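Local structure of B- and T-lymphocyte attenuator (Mus musculus, 1XAU) at residues H24-G29 against K84-S89; G92-S97 against V110-R115. The protein is an inhibitory receptor of lymphocytes that dampens antigen receptor signalling through SHP-1 and SHP-2 and interacts with the herpesvirus entry mediator TNFRSF14. All blocks are in the same frame, centred on the assembly; numbering follows the deposited sequence.

In the fold
From the N terminus of this extracellular immunoglobulin domain, the chain runs along edge strand 22-26 and turns into strand 32-39 of the other sheet. It then passes through both sheets before contact 1 brings residues 84-89, in the loop after strand 78-83, back against residues 24-29; 54 residues lie between the two segments. Contact 2 follows in series, with no nesting or crossing: it closes the beta hairpin of strands 92-100 and 103-114. The two contacts lie about 11 Å apart between centres and share a sheet, in which strand 22-26 runs parallel to strand 103-114. Arg115, ending contact 2, probably bonds through its backbone to Ala26 and Thr28 of contact 1.

Contact 1 of 2, residues H24-G29 against K84-S89; sequences HSAWTG and KPIHLS. With CD (cadmium ion), chain C.
Where Thr28 lies against the backbone of His87, the side chain of His87 leaves its backbone away from segment 24-29, and one face of its imidazole carries the carbonyl O of Pro85, 3.3 Å above the ring plane and offset toward the rim. Trp27 starts away from 84-89, and its indole makes a cation-pi pair with Arg115. The imidazole of His24 binds a cadmium ion through ND1 at 2.3 Å; four waters complete the coordination seen, and two of these are also hydrogen-bonded to the backbone N and O of Ser25. This metal lies at the far end of segment 24-29 and has no part in joining the two segments.

One direct hydrogen bond joins the segments, from Gly29 N to Ile86 O at 2.9 Å. It is nearly straight (168° at the hydrogen), although the donor is tilted 23° from the carbonyl plane. Next to this bond, Pro85 CB, in a ring that follows a cis peptide, lies 3.3 Å from Gly29 O, and Ile86 CG2 comes to 3.3 Å from Trp27 O. The longer branch of Ile86 leaves with CG1 anti to the backbone N (chi1 -167°) and brings CD1 to 4.2 Å from Ala26 CB, where Phe32, Ile112 and Val114 also pack on the isoleucine. Toward solvent, a water accepts from Leu88 N at 3.0 Å and makes a weak bond to Thr28 OG1.

The chemistry is thus divided: a buried apolar patch at Ala26 and Ile86 gives way to one backbone hydrogen bond and a water link, weak on the threonine side. Patch and backbone bond together join the end of strand 22-26 to the loop after strand 78-83.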
loop_
_atom_site.group_PDB
_atom_site.type_symbol
_atom_site.label_atom_id
_atom_site.label_comp_id
_atom_site.label_asym_id
_atom_site.label_seq_id
_atom_site.Cartn_x
_atom_site.Cartn_y
_atom_site.Cartn_z
ATOM N N HIS A 24 -4.064 -11.590 0.362
ATOM C CA HIS A 24 -3.028 -12.318 1.069
ATOM C C HIS A 24 -3.429 -12.582 2.499
ATOM O O HIS A 24 -4.200 -11.823 3.077
ATOM C CB HIS A 24 -1.650 -11.539 1.058
ATOM C CG HIS A 24 -1.008 -11.526 -0.291
ATOM N ND1 HIS A 24 -0.396 -12.641 -0.810
ATOM C CD2 HIS A 24 -1.023 -10.593 -1.285
ATOM C CE1 HIS A 24 -0.055 -12.406 -2.071
ATOM N NE2 HIS A 24 -0.420 -11.169 -2.377
ATOM N N SER A 25 -2.894 -13.653 3.085
ATOM C CA SER A 25 -3.193 -13.944 4.472
ATOM C C SER A 25 -1.858 -13.815 5.275
ATOM O O SER A 25 -0.785 -14.031 4.758
ATOM C CB SER A 25 -3.780 -15.371 4.631
ATOM O OG SER A 25 -5.071 -15.484 3.989
ATOM N N ALA A 26 -1.962 -13.503 6.544
ATOM C CA ALA A 26 -0.815 -13.315 7.382
ATOM C C ALA A 26 -1.220 -13.910 8.761
ATOM O O ALA A 26 -2.408 -14.251 9.001
ATOM C CB ALA A 26 -0.549 -11.836 7.525
ATOM N N TRP A 27 -0.240 -14.035 9.643
ATOM C CA TRP A 27 -0.487 -14.570 10.988
ATOM C C TRP A 27 -0.223 -13.458 11.969
ATOM O O TRP A 27 0.766 -12.740 11.829
ATOM C CB TRP A 27 0.525 -15.684 11.319
ATOM C CG TRP A 27 0.319 -16.908 10.471
ATOM C CD1 TRP A 27 1.009 -17.258 9.365
ATOM C CD2 TRP A 27 -0.735 -17.860 10.612
ATOM N NE1 TRP A 27 0.447 -18.386 8.783
ATOM C CE2 TRP A 27 -0.627 -18.769 9.537
ATOM C CE3 TRP A 27 -1.762 -18.032 11.540
ATOM C CZ2 TRP A 27 -1.516 -19.850 9.363
ATOM C CZ3 TRP A 27 -2.636 -19.101 11.385
ATOM C CH2 TRP A 27 -2.515 -20.001 10.306
ATOM N N THR A 28 -1.039 -13.333 13.000
ATOM C CA THR A 28 -0.798 -12.295 13.957
ATOM C C THR A 28 0.576 -12.431 14.563
ATOM O O THR A 28 1.043 -13.565 14.776
ATOM C CB THR A 28 -1.844 -12.317 15.040
ATOM O OG1 THR A 28 -1.577 -11.198 15.876
ATOM C CG2 THR A 28 -1.743 -13.577 15.903
ATOM N N GLY A 29 1.245 -11.304 14.802
ATOM C CA GLY A 29 2.617 -11.320 15.332
ATOM C C GLY A 29 3.749 -11.422 14.306
ATOM O O GLY A 29 4.921 -11.210 14.626
ATOM N N LYS A 84 4.898 -4.171 11.800
ATOM C CA LYS A 84 5.932 -4.661 12.704
ATOM C C LYS A 84 5.433 -4.645 14.139
ATOM O O LYS A 84 5.733 -3.698 14.896
ATOM C CB LYS A 84 7.152 -3.725 12.596
ATOM C CG LYS A 84 8.395 -4.183 13.412
ATOM C CD LYS A 84 9.645 -3.329 13.116
ATOM C CE LYS A 84 10.782 -3.634 14.186
ATOM N NZ LYS A 84 12.224 -3.424 13.634
ATOM N N PRO A 85 4.658 -5.654 14.520
ATOM C CA PRO A 85 4.236 -6.785 13.680
ATOM C C PRO A 85 2.813 -6.508 13.257
ATOM O O PRO A 85 2.235 -5.508 13.683
ATOM C CB PRO A 85 4.229 -7.955 14.672
ATOM C CG PRO A 85 3.710 -7.323 15.920
ATOM C CD PRO A 85 4.349 -5.896 15.944
ATOM N N ILE A 86 2.224 -7.426 12.499
ATOM C CA ILE A 86 0.849 -7.316 12.106
ATOM C C ILE A 86 -0.096 -7.841 13.211
ATOM O O ILE A 86 0.302 -8.706 14.038
ATOM C CB ILE A 86 0.589 -8.038 10.778
ATOM C CG1 ILE A 86 -0.804 -7.591 10.304
ATOM C CG2 ILE A 86 0.655 -9.573 10.962
ATOM C CD1 ILE A 86 -0.902 -7.837 8.826
ATOM N N HIS A 87 -1.275 -7.242 13.314
ATOM C CA HIS A 87 -2.213 -7.638 14.365
ATOM C C HIS A 87 -3.547 -8.028 13.788
ATOM O O HIS A 87 -3.874 -7.702 12.632
ATOM C CB HIS A 87 -2.491 -6.473 15.342
ATOM C CG HIS A 87 -1.277 -5.739 15.814
ATOM N ND1 HIS A 87 -0.899 -4.505 15.299
ATOM C CD2 HIS A 87 -0.353 -6.055 16.754
ATOM C CE1 HIS A 87 0.215 -4.108 15.900
ATOM N NE2 HIS A 87 0.561 -5.030 16.785
ATOM N N LEU A 88 -4.390 -8.704 14.589
ATOM C CA LEU A 88 -5.722 -9.020 14.066
ATOM C C LEU A 88 -6.461 -7.800 13.567
ATOM O O LEU A 88 -7.175 -7.882 12.531
ATOM C CB LEU A 88 -6.631 -9.728 15.141
ATOM C CG LEU A 88 -6.147 -11.146 15.471
ATOM C CD1 LEU A 88 -6.769 -11.615 16.879
ATOM C CD2 LEU A 88 -6.586 -12.119 14.332
ATOM N N SER A 89 -6.327 -6.679 14.261
ATOM C CA SER A 89 -7.025 -5.462 13.875
ATOM C C SER A 89 -6.581 -4.904 12.494
ATOM O O SER A 89 -7.216 -3.957 11.952
ATOM C CB SER A 89 -6.818 -4.348 14.918
ATOM O OG SER A 89 -5.441 -4.157 15.114
HETATM CD CD CD C . 0.250 -14.531 0.295
HETATM O O HOH W 1 -1.607 -15.386 1.183
HETATM O O HOH W 2 0.655 -13.638 2.300
HETATM O O HOH W 3 -3.707 -9.229 17.501
HETATM O O HOH W 4 -0.050 -15.824 -1.601
HETATM O O HOH W 5 0.658 -16.643 1.137
#

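Contact 2 of 2, residues G92-S97 against V110-R115; sequences GSYSCS and VTIHVR
Gly92 and Ile112 form an antiparallel hydrogen-bonded pair, with Gly92 N to Ile112 O at 3.0 Å and Ile112 N to Gly92 O at 2.8 Å. Tyr94 and Val110 form the next such pair, Tyr94 N reaching Val110 O at 2.8 Å and Val110 N reaching Tyr94 O at 2.9 Å. Between them, Ser93 and Thr111 are a non-hydrogen-bonded pair whose CA atoms approach to 4.2 Å; their hydroxyls sit side by side on the same face, OG and OG1 3.5 Å apart.

The other face of the sheet carries the apolar side chains. Tyr94 CB packs on CG1 of Val110 at 4.0 Å, and the edge of the phenol ring lies by Val110 O, which is in the ring plane. With chi1 at -66°, the ring leans along its strand toward Ile112, whose CG1 stands 4.0 Å from Tyr94 CD2 as the two side chains cross at about a right angle. Gly92 has backbone angles that would press a CB onto the preceding carbonyl O.

Farther out, the Tyr94 hydroxyl is hydrogen-bonded to Asp90 O, holding the far end of the ring. Ile34 of strand 32-39 touches Tyr94, Val110 and Ile112 from the facing sheet, and the disulfide from Cys96 to Cys36 ties the same two layers. Asn91 OD1 bonds to both Val114 N and the His113 ring. The bond from the Tyr94 hydroxyl to the backbone four residues earlier, two places before the intersheet cysteine, forms the tyrosine corner of the immunoglobulin beta sandwich, here on strand F paired with strand G.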
loop_
_atom_site.group_PDB
_atom_site.type_symbol
_atom_site.label_atom_id
_atom_site.label_comp_id
_atom_site.label_asym_id
_atom_site.label_seq_id
_atom_site.Cartn_x
_atom_site.Cartn_y
_atom_site.Cartn_z
ATOM N N GLY A 92 -8.188 -6.339 6.643
ATOM C CA GLY A 92 -8.899 -5.268 5.913
ATOM C C GLY A 92 -8.388 -5.082 4.510
ATOM O O GLY A 92 -7.531 -5.883 4.045
ATOM N N SER A 93 -8.858 -4.027 3.824
ATOM C CA SER A 93 -8.524 -3.761 2.409
ATOM C C SER A 93 -7.687 -2.511 2.342
ATOM O O SER A 93 -8.025 -1.538 3.031
ATOM C CB SER A 93 -9.827 -3.539 1.559
ATOM O OG SER A 93 -10.562 -4.743 1.472
ATOM N N TYR A 94 -6.575 -2.554 1.586
ATOM C CA TYR A 94 -5.644 -1.429 1.516
ATOM C C TYR A 94 -5.447 -0.978 0.042
ATOM O O TYR A 94 -5.619 -1.760 -0.873
ATOM C CB TYR A 94 -4.284 -1.910 2.066
ATOM C CG TYR A 94 -4.318 -2.263 3.549
ATOM C CD1 TYR A 94 -3.922 -1.325 4.475
ATOM C CD2 TYR A 94 -4.783 -3.504 3.996
ATOM C CE1 TYR A 94 -3.960 -1.604 5.840
ATOM C CE2 TYR A 94 -4.860 -3.805 5.378
ATOM C CZ TYR A 94 -4.432 -2.821 6.284
ATOM O OH TYR A 94 -4.409 -2.982 7.678
ATOM N N SER A 95 -5.082 0.264 -0.176
ATOM C CA SER A 95 -4.786 0.713 -1.570
ATOM C C SER A 95 -3.784 1.834 -1.403
ATOM O O SER A 95 -3.624 2.365 -0.282
ATOM C CB SER A 95 -6.067 1.256 -2.294
ATOM O OG SER A 95 -6.612 2.384 -1.600
ATOM N N CYS A 96 -3.128 2.248 -2.493
ATOM C CA CYS A 96 -2.182 3.363 -2.409
ATOM C C CYS A 96 -2.705 4.457 -3.386
ATOM O O CYS A 96 -3.475 4.161 -4.320
ATOM C CB CYS A 96 -0.703 2.865 -2.722
ATOM S SG CYS A 96 -0.660 1.820 -4.247
ATOM N N SER A 97 -2.367 5.711 -3.132
ATOM C CA SER A 97 -2.866 6.773 -4.027
ATOM C C SER A 97 -1.858 7.889 -4.025
ATOM O O SER A 97 -0.966 7.967 -3.166
ATOM C CB SER A 97 -4.224 7.364 -3.589
ATOM O OG SER A 97 -4.156 7.695 -2.223
ATOM N N VAL A 110 -5.675 -4.403 -2.067
ATOM C CA VAL A 110 -5.131 -5.702 -1.627
ATOM C C VAL A 110 -5.867 -5.988 -0.334
ATOM O O VAL A 110 -5.945 -5.129 0.553
ATOM C CB VAL A 110 -3.559 -5.709 -1.460
ATOM C CG1 VAL A 110 -3.073 -4.494 -0.772
ATOM C CG2 VAL A 110 -3.104 -6.977 -0.735
ATOM N N THR A 111 -6.418 -7.193 -0.202
ATOM C CA THR A 111 -7.180 -7.526 1.011
ATOM C C THR A 111 -6.276 -8.410 1.842
ATOM O O THR A 111 -5.734 -9.395 1.297
ATOM C CB THR A 111 -8.385 -8.400 0.598
ATOM O OG1 THR A 111 -9.250 -7.579 -0.176
ATOM C CG2 THR A 111 -9.158 -8.920 1.799
ATOM N N ILE A 112 -6.096 -8.075 3.124
ATOM C CA ILE A 112 -5.235 -8.904 4.000
ATOM C C ILE A 112 -6.144 -9.564 5.018
ATOM O O ILE A 112 -6.986 -8.903 5.633
ATOM C CB ILE A 112 -4.224 -7.993 4.787
ATOM C CG1 ILE A 112 -3.400 -7.227 3.742
ATOM C CG2 ILE A 112 -3.343 -8.846 5.774
ATOM C CD1 ILE A 112 -2.834 -8.163 2.664
ATOM N N HIS A 113 -5.966 -10.845 5.222
ATOM C CA HIS A 113 -6.780 -11.519 6.197
ATOM C C HIS A 113 -5.749 -11.986 7.238
ATOM O O HIS A 113 -4.823 -12.672 6.874
ATOM C CB HIS A 113 -7.457 -12.728 5.557
ATOM C CG HIS A 113 -8.020 -13.683 6.555
ATOM N ND1 HIS A 113 -8.890 -13.297 7.545
ATOM C CD2 HIS A 113 -7.804 -15.000 6.744
ATOM C CE1 HIS A 113 -9.179 -14.321 8.319
ATOM N NE2 HIS A 113 -8.534 -15.374 7.850
ATOM N N VAL A 114 -5.935 -11.625 8.497
ATOM C CA VAL A 114 -4.963 -11.987 9.551
ATOM C C VAL A 114 -5.547 -13.090 10.430
ATOM O O VAL A 114 -6.660 -12.946 10.972
ATOM C CB VAL A 114 -4.668 -10.766 10.385
ATOM C CG1 VAL A 114 -3.550 -11.102 11.444
ATOM C CG2 VAL A 114 -4.159 -9.587 9.466
ATOM N N ARG A 115 -4.823 -14.188 10.511
ATOM C CA ARG A 115 -5.213 -15.391 11.306
ATOM C C ARG A 115 -4.531 -15.434 12.683
ATOM O O ARG A 115 -3.373 -14.957 12.806
ATOM C CB ARG A 115 -4.828 -16.624 10.484
ATOM C CG ARG A 115 -5.260 -16.583 9.013
ATOM C CD ARG A 115 -4.430 -17.617 8.145
ATOM N NE ARG A 115 -3.125 -17.074 7.746
ATOM C CZ ARG A 115 -2.365 -17.566 6.767
ATOM N NH1 ARG A 115 -2.785 -18.633 6.072
ATOM N NH2 ARG A 115 -1.168 -16.991 6.471
#